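Local coordinates for DUF1116 domain-containing protein (Enterococcus faecalis, PDB 3CLQ), which is of unknown function but may be related to the AllG subunit of oxamate carbamoyltransferase, an enzyme of allantoin-linked purine breakdown, at residues R151-L162 with Q218-L226; V315-A323 with A337-T348. All blocks are in the same frame, centred on the assembly; numbering follows the deposited sequence.

Contact 1 of 2, residues R151-L162 with Q218-L226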
loop_
_atom_site.group_PDB
_atom_site.type_symbol
_atom_site.label_atom_id
_atom_site.label_comp_id
_atom_site.label_asym_id
_atom_site.label_seq_id
_atom_site.Cartn_x
_atom_site.Cartn_y
_atom_site.Cartn_z
ATOM N N ARG B 151 -26.987 10.968 2.843
ATOM C CA ARG B 151 -25.742 10.537 2.215
ATOM C C ARG B 151 -25.963 9.724 0.940
ATOM O O ARG B 151 -25.225 9.876 -0.035
ATOM C CB ARG B 151 -24.894 9.723 3.169
ATOM C CG ARG B 151 -23.576 9.240 2.536
ATOM C CD ARG B 151 -22.737 8.631 3.609
ATOM N NE ARG B 151 -23.126 9.261 4.862
ATOM C CZ ARG B 151 -22.295 9.857 5.709
ATOM N NH1 ARG B 151 -20.979 9.883 5.475
ATOM N NH2 ARG B 151 -22.786 10.403 6.814
ATOM N N LEU B 152 -26.962 8.849 0.955
ATOM C CA LEU B 152 -27.345 8.122 -0.242
ATOM C C LEU B 152 -27.707 9.056 -1.407
ATOM O O LEU B 152 -27.397 8.764 -2.568
ATOM C CB LEU B 152 -28.531 7.207 0.052
ATOM C CG LEU B 152 -28.224 5.785 0.493
ATOM C CD1 LEU B 152 -28.913 4.853 -0.477
ATOM C CD2 LEU B 152 -26.736 5.485 0.481
ATOM N N ILE B 153 -28.386 10.161 -1.096
ATOM C CA ILE B 153 -28.784 11.143 -2.110
ATOM C C ILE B 153 -27.590 11.957 -2.604
ATOM O O ILE B 153 -27.464 12.246 -3.795
ATOM C CB ILE B 153 -29.882 12.086 -1.577
ATOM C CG1 ILE B 153 -31.178 11.306 -1.387
ATOM C CG2 ILE B 153 -30.115 13.261 -2.523
ATOM C CD1 ILE B 153 -32.129 11.963 -0.450
ATOM N N TRP B 154 -26.713 12.308 -1.671
ATOM C CA TRP B 154 -25.463 12.969 -1.989
ATOM C C TRP B 154 -24.650 12.107 -2.947
ATOM O O TRP B 154 -24.106 12.590 -3.937
ATOM C CB TRP B 154 -24.682 13.220 -0.707
ATOM C CG TRP B 154 -23.368 13.903 -0.920
ATOM C CD1 TRP B 154 -23.140 15.247 -0.970
ATOM C CD2 TRP B 154 -22.091 13.273 -1.095
ATOM N NE1 TRP B 154 -21.804 15.492 -1.176
ATOM C CE2 TRP B 154 -21.139 14.297 -1.254
ATOM C CE3 TRP B 154 -21.662 11.944 -1.141
ATOM C CZ2 TRP B 154 -19.786 14.032 -1.457
ATOM C CZ3 TRP B 154 -20.313 11.688 -1.340
ATOM C CH2 TRP B 154 -19.399 12.723 -1.495
HETATM N N MSE B 155 -24.588 10.818 -2.668
HETATM C CA MSE B 155 -23.858 9.905 -3.540
HETATM C C MSE B 155 -24.478 9.728 -4.922
HETATM O O MSE B 155 -23.790 9.364 -5.868
HETATM C CB MSE B 155 -23.721 8.550 -2.880
HETATM C CG MSE B 155 -22.894 8.590 -1.630
HETATM SE SE MSE B 155 -22.915 6.821 -0.857
HETATM C CE MSE B 155 -21.529 5.940 -1.929
ATOM N N ARG B 156 -25.774 9.970 -5.058
ATOM C CA ARG B 156 -26.366 9.826 -6.379
ATOM C C ARG B 156 -26.557 11.162 -7.087
ATOM O O ARG B 156 -26.785 11.190 -8.296
ATOM C CB ARG B 156 -27.688 9.064 -6.337
ATOM C CG ARG B 156 -28.800 9.836 -5.707
ATOM C CD ARG B 156 -30.042 9.859 -6.563
ATOM N NE ARG B 156 -30.696 11.117 -6.272
ATOM C CZ ARG B 156 -31.778 11.265 -5.518
ATOM N NH1 ARG B 156 -32.412 10.222 -4.995
ATOM N NH2 ARG B 156 -32.230 12.483 -5.313
ATOM N N ASP B 157 -26.462 12.258 -6.342
ATOM C CA ASP B 157 -26.634 13.584 -6.926
ATOM C C ASP B 157 -25.291 14.166 -7.319
ATOM O O ASP B 157 -25.179 14.889 -8.314
ATOM C CB ASP B 157 -27.316 14.525 -5.938
ATOM C CG ASP B 157 -28.825 14.384 -5.938
ATOM O OD1 ASP B 157 -29.348 13.423 -6.548
ATOM O OD2 ASP B 157 -29.476 15.248 -5.320
ATOM N N VAL B 158 -24.273 13.853 -6.520
ATOM C CA VAL B 158 -22.953 14.403 -6.746
ATOM C C VAL B 158 -21.838 13.349 -6.907
ATOM O O VAL B 158 -21.406 13.093 -8.031
ATOM C CB VAL B 158 -22.627 15.586 -5.758
ATOM C CG1 VAL B 158 -23.698 15.734 -4.677
ATOM C CG2 VAL B 158 -21.204 15.500 -5.193
ATOM N N LEU B 159 -21.384 12.734 -5.824
ATOM C CA LEU B 159 -20.358 11.703 -5.930
ATOM C C LEU B 159 -20.508 10.770 -7.149
ATOM O O LEU B 159 -19.583 10.605 -7.948
ATOM C CB LEU B 159 -20.327 10.866 -4.664
ATOM C CG LEU B 159 -19.315 9.721 -4.704
ATOM C CD1 LEU B 159 -17.844 10.188 -4.848
ATOM C CD2 LEU B 159 -19.510 8.863 -3.454
ATOM N N GLY B 160 -21.677 10.161 -7.288
ATOM C CA GLY B 160 -21.980 9.308 -8.440
ATOM C C GLY B 160 -21.700 9.893 -9.816
ATOM O O GLY B 160 -20.881 9.356 -10.562
ATOM N N PRO B 161 -22.402 10.981 -10.175
ATOM C CA PRO B 161 -22.178 11.701 -11.425
ATOM C C PRO B 161 -20.715 12.081 -11.635
ATOM O O PRO B 161 -20.170 11.917 -12.732
ATOM C CB PRO B 161 -23.028 12.953 -11.242
ATOM C CG PRO B 161 -24.154 12.500 -10.380
ATOM C CD PRO B 161 -23.503 11.578 -9.396
ATOM N N LEU B 162 -20.078 12.566 -10.580
ATOM C CA LEU B 162 -18.656 12.867 -10.631
ATOM C C LEU B 162 -17.893 11.635 -11.107
ATOM O O LEU B 162 -17.061 11.726 -12.004
ATOM C CB LEU B 162 -18.160 13.311 -9.263
ATOM C CG LEU B 162 -16.819 14.062 -9.166
ATOM C CD1 LEU B 162 -16.397 14.228 -7.716
ATOM C CD2 LEU B 162 -15.712 13.365 -9.918
ATOM N N GLN B 218 -16.504 21.154 -4.606
ATOM C CA GLN B 218 -17.065 19.801 -4.612
ATOM C C GLN B 218 -16.030 18.665 -4.608
ATOM O O GLN B 218 -16.261 17.569 -4.068
ATOM C CB GLN B 218 -18.004 19.632 -5.799
ATOM C CG GLN B 218 -19.295 20.386 -5.646
ATOM C CD GLN B 218 -20.232 20.185 -6.817
ATOM O OE1 GLN B 218 -19.859 20.422 -7.969
ATOM N NE2 GLN B 218 -21.462 19.756 -6.528
ATOM N N LEU B 219 -14.893 18.910 -5.245
ATOM C CA LEU B 219 -13.835 17.951 -5.200
ATOM C C LEU B 219 -13.395 17.896 -3.755
ATOM O O LEU B 219 -13.100 16.826 -3.239
ATOM C CB LEU B 219 -12.698 18.372 -6.110
ATOM C CG LEU B 219 -12.668 17.787 -7.526
ATOM C CD1 LEU B 219 -13.933 17.096 -7.872
ATOM C CD2 LEU B 219 -12.393 18.880 -8.539
ATOM N N LYS B 220 -13.388 19.039 -3.082
ATOM C CA LYS B 220 -12.916 19.069 -1.708
ATOM C C LYS B 220 -13.670 18.107 -0.781
ATOM O O LYS B 220 -13.056 17.280 -0.082
ATOM C CB LYS B 220 -12.899 20.490 -1.166
ATOM C CG LYS B 220 -11.983 20.645 0.023
ATOM C CD LYS B 220 -12.811 20.768 1.300
ATOM C CE LYS B 220 -12.766 22.178 1.852
ATOM N NZ LYS B 220 -11.426 22.467 2.406
ATOM N N GLU B 221 -14.994 18.173 -0.790
ATOM C CA GLU B 221 -15.747 17.277 0.077
ATOM C C GLU B 221 -15.727 15.815 -0.394
ATOM O O GLU B 221 -15.782 14.887 0.428
ATOM C CB GLU B 221 -17.154 17.814 0.386
ATOM C CG GLU B 221 -18.255 17.401 -0.525
ATOM C CD GLU B 221 -19.621 17.871 0.003
ATOM O OE1 GLU B 221 -20.153 18.912 -0.489
ATOM O OE2 GLU B 221 -20.159 17.205 0.930
ATOM N N VAL B 222 -15.583 15.587 -1.692
ATOM C CA VAL B 222 -15.388 14.216 -2.151
ATOM C C VAL B 222 -14.051 13.583 -1.671
ATOM O O VAL B 222 -13.999 12.385 -1.387
ATOM C CB VAL B 222 -15.536 14.099 -3.662
ATOM C CG1 VAL B 222 -14.888 12.843 -4.153
ATOM C CG2 VAL B 222 -16.998 14.099 -4.038
ATOM N N PHE B 223 -12.977 14.359 -1.564
ATOM C CA PHE B 223 -11.764 13.795 -0.989
ATOM C C PHE B 223 -11.981 13.518 0.485
ATOM O O PHE B 223 -11.502 12.518 1.012
ATOM C CB PHE B 223 -10.576 14.737 -1.123
ATOM C CG PHE B 223 -10.195 15.038 -2.532
ATOM C CD1 PHE B 223 -9.947 14.003 -3.436
ATOM C CD2 PHE B 223 -10.063 16.359 -2.955
ATOM C CE1 PHE B 223 -9.592 14.279 -4.742
ATOM C CE2 PHE B 223 -9.691 16.651 -4.264
ATOM C CZ PHE B 223 -9.463 15.620 -5.164
ATOM N N GLU B 224 -12.689 14.419 1.155
ATOM C CA GLU B 224 -12.952 14.243 2.568
ATOM C C GLU B 224 -13.660 12.912 2.752
ATOM O O GLU B 224 -13.346 12.150 3.664
ATOM C CB GLU B 224 -13.845 15.355 3.053
ATOM C CG GLU B 224 -13.573 15.868 4.451
ATOM C CD GLU B 224 -13.959 17.363 4.568
ATOM O OE1 GLU B 224 -13.010 18.194 4.530
ATOM O OE2 GLU B 224 -15.182 17.697 4.646
ATOM N N PHE B 225 -14.607 12.640 1.863
ATOM C CA PHE B 225 -15.372 11.407 1.867
ATOM C C PHE B 225 -14.503 10.166 1.547
ATOM O O PHE B 225 -14.612 9.109 2.195
ATOM C CB PHE B 225 -16.524 11.550 0.864
ATOM C CG PHE B 225 -17.384 10.323 0.721
ATOM C CD1 PHE B 225 -18.521 10.156 1.511
ATOM C CD2 PHE B 225 -17.086 9.358 -0.222
ATOM C CE1 PHE B 225 -19.345 9.032 1.374
ATOM C CE2 PHE B 225 -17.894 8.228 -0.356
ATOM C CZ PHE B 225 -19.023 8.067 0.439
ATOM N N LEU B 226 -13.620 10.299 0.563
ATOM C CA LEU B 226 -12.855 9.156 0.118
ATOM C C LEU B 226 -11.809 8.688 1.130
ATOM O O LEU B 226 -11.476 7.506 1.161
ATOM C CB LEU B 226 -12.264 9.392 -1.274
ATOM C CG LEU B 226 -13.251 9.457 -2.469
ATOM C CD1 LEU B 226 -12.528 9.999 -3.698
ATOM C CD2 LEU B 226 -13.962 8.115 -2.804
#
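L159 and V222 bring their CA atoms to 6.7 Å where the helical segments 151-162 and 218-226 pass each other, the axes approaching to 10.8 Å with a steep angle of 106° between their N-to-C directions. F225 acts as a knob: its side chain enters a hole formed by R151, W154, M155 and L159. With CG anti to the backbone N (chi1 178°), the ring is extended across to the first helix, where W154 lies over one of its faces, CZ3 of W154 being 3.7 Å from CD1 of F225. The ring planes are inclined by 41°, so the pair is neither a stack nor edge-to-face. L159 approaches obliquely, its CD2 3.6 Å from CE2 of F225, while the aliphatic CD of R151 meets the ring edge near its plane. M155, a selenomethionine, adds an oblique Met-aromatic contact, with SE 5.5 Å from the F225 ring centroid.

This is a single knob-into-hole contact within a steep helix-helix crossing in the AllG-like region, and the first helix is irregular: a wider pi-type turn at 155-159, where N of G160 bonds O of M155, is followed by a kink at P161, whose N makes no bond to the turn before. Beyond that turn, CD1 of L162 lies 3.7 Å from CG2 of V222 and also meets CD1 of L219. M209 of helix 195-210 packs on both L162 and V222, closing this apolar end from a third helix.

At the exposed margin the extended E221 runs alongside W154 in the opposite direction, placing OE2 3.2 Å from NE1 of W154. L219, K220 and F223 pack on R216, Q211 and T206 of the second subunit, respectively, placing helix 216-226 between helix 146-168 and the dimer partner.

Contact 2 of 2, residues V315-A323 with A337-T348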
loop_
_atom_site.group_PDB
_atom_site.type_symbol
_atom_site.label_atom_id
_atom_site.label_comp_id
_atom_site.label_asym_id
_atom_site.label_seq_id
_atom_site.Cartn_x
_atom_site.Cartn_y
_atom_site.Cartn_z
ATOM N N VAL B 315 -8.745 -14.890 -2.891
ATOM C CA VAL B 315 -8.242 -13.857 -2.039
ATOM C C VAL B 315 -9.021 -13.766 -0.695
ATOM O O VAL B 315 -9.686 -14.730 -0.305
ATOM C CB VAL B 315 -8.012 -12.579 -2.873
ATOM C CG1 VAL B 315 -9.146 -11.597 -2.752
ATOM C CG2 VAL B 315 -6.726 -11.980 -2.489
ATOM N N GLY B 316 -8.912 -12.681 0.068
ATOM C CA GLY B 316 -9.540 -12.667 1.402
ATOM C C GLY B 316 -8.889 -13.636 2.385
ATOM O O GLY B 316 -7.674 -13.640 2.564
ATOM N N GLY B 317 -9.691 -14.471 3.035
ATOM C CA GLY B 317 -9.141 -15.435 3.983
ATOM C C GLY B 317 -8.209 -16.453 3.347
ATOM O O GLY B 317 -7.279 -16.968 4.000
ATOM N N PHE B 318 -8.453 -16.756 2.074
ATOM C CA PHE B 318 -7.564 -17.647 1.337
ATOM C C PHE B 318 -6.182 -17.006 1.242
ATOM O O PHE B 318 -5.169 -17.694 1.240
ATOM C CB PHE B 318 -8.124 -17.921 -0.059
ATOM C CG PHE B 318 -9.098 -19.079 -0.120
ATOM C CD1 PHE B 318 -9.031 -20.005 -1.151
ATOM C CD2 PHE B 318 -10.087 -19.236 0.841
ATOM C CE1 PHE B 318 -9.921 -21.068 -1.218
ATOM C CE2 PHE B 318 -10.984 -20.299 0.776
ATOM C CZ PHE B 318 -10.899 -21.216 -0.253
ATOM N N ALA B 319 -6.142 -15.673 1.168
ATOM C CA ALA B 319 -4.865 -14.960 1.076
ATOM C C ALA B 319 -4.383 -14.500 2.431
ATOM O O ALA B 319 -3.376 -13.857 2.525
ATOM C CB ALA B 319 -4.953 -13.791 0.135
HETATM N N MSE B 320 -5.114 -14.832 3.479
HETATM C CA MSE B 320 -4.721 -14.509 4.838
HETATM C C MSE B 320 -3.236 -14.170 4.977
HETATM O O MSE B 320 -2.886 -13.109 5.464
HETATM C CB MSE B 320 -5.046 -15.703 5.716
HETATM C CG MSE B 320 -5.716 -15.386 7.023
HETATM SE SE MSE B 320 -6.112 -17.064 7.961
HETATM C CE MSE B 320 -6.103 -16.279 9.775
ATOM N N ALA B 321 -2.364 -15.068 4.534
ATOM C CA ALA B 321 -0.917 -14.925 4.747
ATOM C C ALA B 321 -0.326 -13.597 4.297
ATOM O O ALA B 321 0.692 -13.164 4.820
ATOM C CB ALA B 321 -0.170 -16.053 4.069
ATOM N N ALA B 322 -0.949 -12.973 3.312
ATOM C CA ALA B 322 -0.444 -11.746 2.707
ATOM C C ALA B 322 -0.649 -10.534 3.606
ATOM O O ALA B 322 -0.087 -9.475 3.360
ATOM C CB ALA B 322 -1.133 -11.508 1.395
ATOM N N ALA B 323 -1.432 -10.703 4.664
ATOM C CA ALA B 323 -1.922 -9.574 5.405
ATOM C C ALA B 323 -1.743 -9.777 6.889
ATOM O O ALA B 323 -2.743 -9.806 7.634
ATOM C CB ALA B 323 -3.384 -9.395 5.095
ATOM N N ALA B 337 -1.948 -18.157 10.007
ATOM C CA ALA B 337 -2.397 -17.525 8.779
ATOM C C ALA B 337 -1.535 -17.985 7.609
ATOM O O ALA B 337 -2.051 -18.263 6.533
ATOM C CB ALA B 337 -2.419 -16.016 8.912
ATOM N N LEU B 338 -0.231 -18.102 7.819
ATOM C CA LEU B 338 0.630 -18.627 6.768
ATOM C C LEU B 338 0.107 -19.993 6.417
ATOM O O LEU B 338 -0.006 -20.358 5.263
ATOM C CB LEU B 338 2.071 -18.774 7.256
ATOM C CG LEU B 338 2.758 -17.490 7.719
ATOM C CD1 LEU B 338 4.273 -17.680 7.927
ATOM C CD2 LEU B 338 2.470 -16.373 6.734
ATOM N N ASN B 339 -0.227 -20.747 7.446
ATOM C CA ASN B 339 -0.590 -22.127 7.306
ATOM C C ASN B 339 -1.881 -22.370 6.543
ATOM O O ASN B 339 -2.012 -23.376 5.842
ATOM C CB ASN B 339 -0.727 -22.704 8.698
ATOM C CG ASN B 339 -0.039 -24.016 8.832
ATOM O OD1 ASN B 339 0.972 -24.132 9.541
ATOM N ND2 ASN B 339 -0.557 -25.024 8.130
ATOM N N TYR B 340 -2.839 -21.458 6.699
ATOM C CA TYR B 340 -4.170 -21.599 6.098
ATOM C C TYR B 340 -4.133 -21.415 4.579
ATOM O O TYR B 340 -4.793 -22.142 3.815
ATOM C CB TYR B 340 -5.147 -20.583 6.710
ATOM C CG TYR B 340 -5.996 -21.087 7.872
ATOM C CD1 TYR B 340 -6.769 -22.255 7.756
ATOM C CD2 TYR B 340 -6.065 -20.370 9.069
ATOM C CE1 TYR B 340 -7.565 -22.713 8.815
ATOM C CE2 TYR B 340 -6.850 -20.803 10.127
ATOM C CZ TYR B 340 -7.602 -21.979 10.000
ATOM O OH TYR B 340 -8.389 -22.404 11.061
ATOM N N SER B 341 -3.363 -20.419 4.153
ATOM C CA SER B 341 -3.198 -20.134 2.747
ATOM C C SER B 341 -2.553 -21.322 2.053
ATOM O O SER B 341 -2.968 -21.659 0.940
ATOM C CB SER B 341 -2.370 -18.875 2.549
ATOM O OG SER B 341 -3.157 -17.727 2.783
ATOM N N LYS B 342 -1.559 -21.952 2.703
ATOM C CA LYS B 342 -0.978 -23.208 2.213
ATOM C C LYS B 342 -2.035 -24.300 2.154
ATOM O O LYS B 342 -2.185 -24.974 1.145
ATOM C CB LYS B 342 0.130 -23.704 3.123
ATOM C CG LYS B 342 1.480 -23.048 2.960
ATOM C CD LYS B 342 2.463 -23.693 3.971
ATOM C CE LYS B 342 3.802 -22.940 4.085
ATOM N NZ LYS B 342 3.759 -21.708 4.954
ATOM N N GLU B 343 -2.754 -24.485 3.254
ATOM C CA GLU B 343 -3.784 -25.502 3.322
ATOM C C GLU B 343 -4.771 -25.404 2.167
ATOM O O GLU B 343 -5.088 -26.409 1.530
ATOM C CB GLU B 343 -4.554 -25.376 4.631
ATOM C CG GLU B 343 -3.814 -25.836 5.870
ATOM C CD GLU B 343 -4.758 -26.004 7.056
ATOM O OE1 GLU B 343 -5.965 -26.270 6.806
ATOM O OE2 GLU B 343 -4.303 -25.878 8.225
HETATM N N MSE B 344 -5.253 -24.185 1.906
HETATM C CA MSE B 344 -6.329 -23.961 0.940
HETATM C C MSE B 344 -6.104 -24.599 -0.439
HETATM O O MSE B 344 -7.036 -24.730 -1.227
HETATM C CB MSE B 344 -6.621 -22.457 0.788
HETATM C CG MSE B 344 -7.677 -21.856 1.721
HETATM SE SE MSE B 344 -9.040 -23.077 2.513
HETATM C CE MSE B 344 -8.166 -23.424 4.233
ATOM N N LEU B 345 -4.862 -24.982 -0.716
ATOM C CA LEU B 345 -4.445 -25.558 -1.996
ATOM C C LEU B 345 -5.007 -26.956 -2.250
ATOM O O LEU B 345 -5.082 -27.404 -3.389
ATOM C CB LEU B 345 -2.921 -25.670 -2.045
ATOM C CG LEU B 345 -2.047 -24.437 -2.229
ATOM C CD1 LEU B 345 -0.583 -24.783 -2.019
ATOM C CD2 LEU B 345 -2.252 -23.843 -3.615
ATOM N N GLU B 346 -5.366 -27.654 -1.185
ATOM C CA GLU B 346 -5.859 -29.023 -1.306
ATOM C C GLU B 346 -7.312 -28.990 -1.706
ATOM O O GLU B 346 -7.874 -29.976 -2.184
ATOM C CB GLU B 346 -5.713 -29.747 0.015
ATOM C CG GLU B 346 -4.311 -29.695 0.574
ATOM C CD GLU B 346 -4.266 -30.213 1.986
ATOM O OE1 GLU B 346 -5.277 -30.800 2.446
ATOM O OE2 GLU B 346 -3.221 -30.036 2.646
ATOM N N ILE B 347 -7.887 -27.812 -1.529
ATOM C CA ILE B 347 -9.272 -27.544 -1.843
ATOM C C ILE B 347 -9.421 -26.937 -3.242
ATOM O O ILE B 347 -10.521 -26.888 -3.788
ATOM C CB ILE B 347 -9.813 -26.521 -0.847
ATOM C CG1 ILE B 347 -10.789 -27.132 0.108
ATOM C CG2 ILE B 347 -10.632 -25.464 -1.530
ATOM C CD1 ILE B 347 -11.515 -26.004 0.832
ATOM N N THR B 348 -8.327 -26.458 -3.813
ATOM C CA THR B 348 -8.426 -25.630 -5.010
ATOM C C THR B 348 -7.754 -26.283 -6.203
ATOM O O THR B 348 -6.976 -27.212 -6.039
ATOM C CB THR B 348 -7.808 -24.252 -4.758
ATOM O OG1 THR B 348 -6.530 -24.410 -4.117
ATOM C CG2 THR B 348 -8.716 -23.427 -3.872
#
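S341, in the helical part of 337-348, links that segment to the irregular turns of 315-323 through one hydroxyl. Its OG lies beside the backbone N (chi1 -78°), a position from which it gives a hydrogen bond to O of F318, approaching from above the carbonyl plane; the modelled length of 2.5 Å is short and should be read with caution at this resolution. The same OG accepts from N of A321 at 3.3 Å, nearly straight at 171°.

Packing is close around F318. CG of the selenomethionine M344 stands 3.5 Å from the F318 ring centroid, only 5° off the normal, which meets the geometry of a CH-pi contact. Bends at chi2 and chi3 keep SE over the same ring, 4.1 Å from its centroid, adding a Met-aromatic contact. T348 approaches in the ring plane instead, its CG2 3.7 Å from CE1 of F318 at the edge. P366 packs on F318, M344 and T348, placing this cluster against strand 363-369. A second selenomethionine, M320, with its chain extended beyond CG, crosses Y340 obliquely: its SE comes within 3.5 Å of CD2 of Y340, and its methyl rests on CB of A337. CD2 of L338 adds a modest apolar contact, 3.8 Å from CB of A321.

The looser side begins beyond F318, whose CZ is 4.4 Å from CG2 of I347. N339 and K342, both exposed, point away from the loop. The contact thus combines apolar and selenium-aromatic packing with a buried hydroxyl used as both donor and acceptor, which probably holds the backbone at F318 and A321 against the helix; the near-straight bond from N of A321 is the surer evidence.

Contacts 1 and 2 lie on opposite sides of the chain's centre, 36 Å apart between their own centres and about 19 Å between nearest atoms, so neither touches the other. They are also in series along the sequence: 151-162 with 218-226 closes before 315-323 with 337-348 opens. Contact 1 lies farther out, about 23 Å from the chain centre against about 18 Å for contact 2, and borders the second subunit, whereas no other chain of the assembly reaches contact 2. With no ligand or established active site to refer them to, the secure distinction is structural: helix-on-helix packing near the dimer interface against a buried loop-to-helix junction, where E311 also binds the backbone of G317.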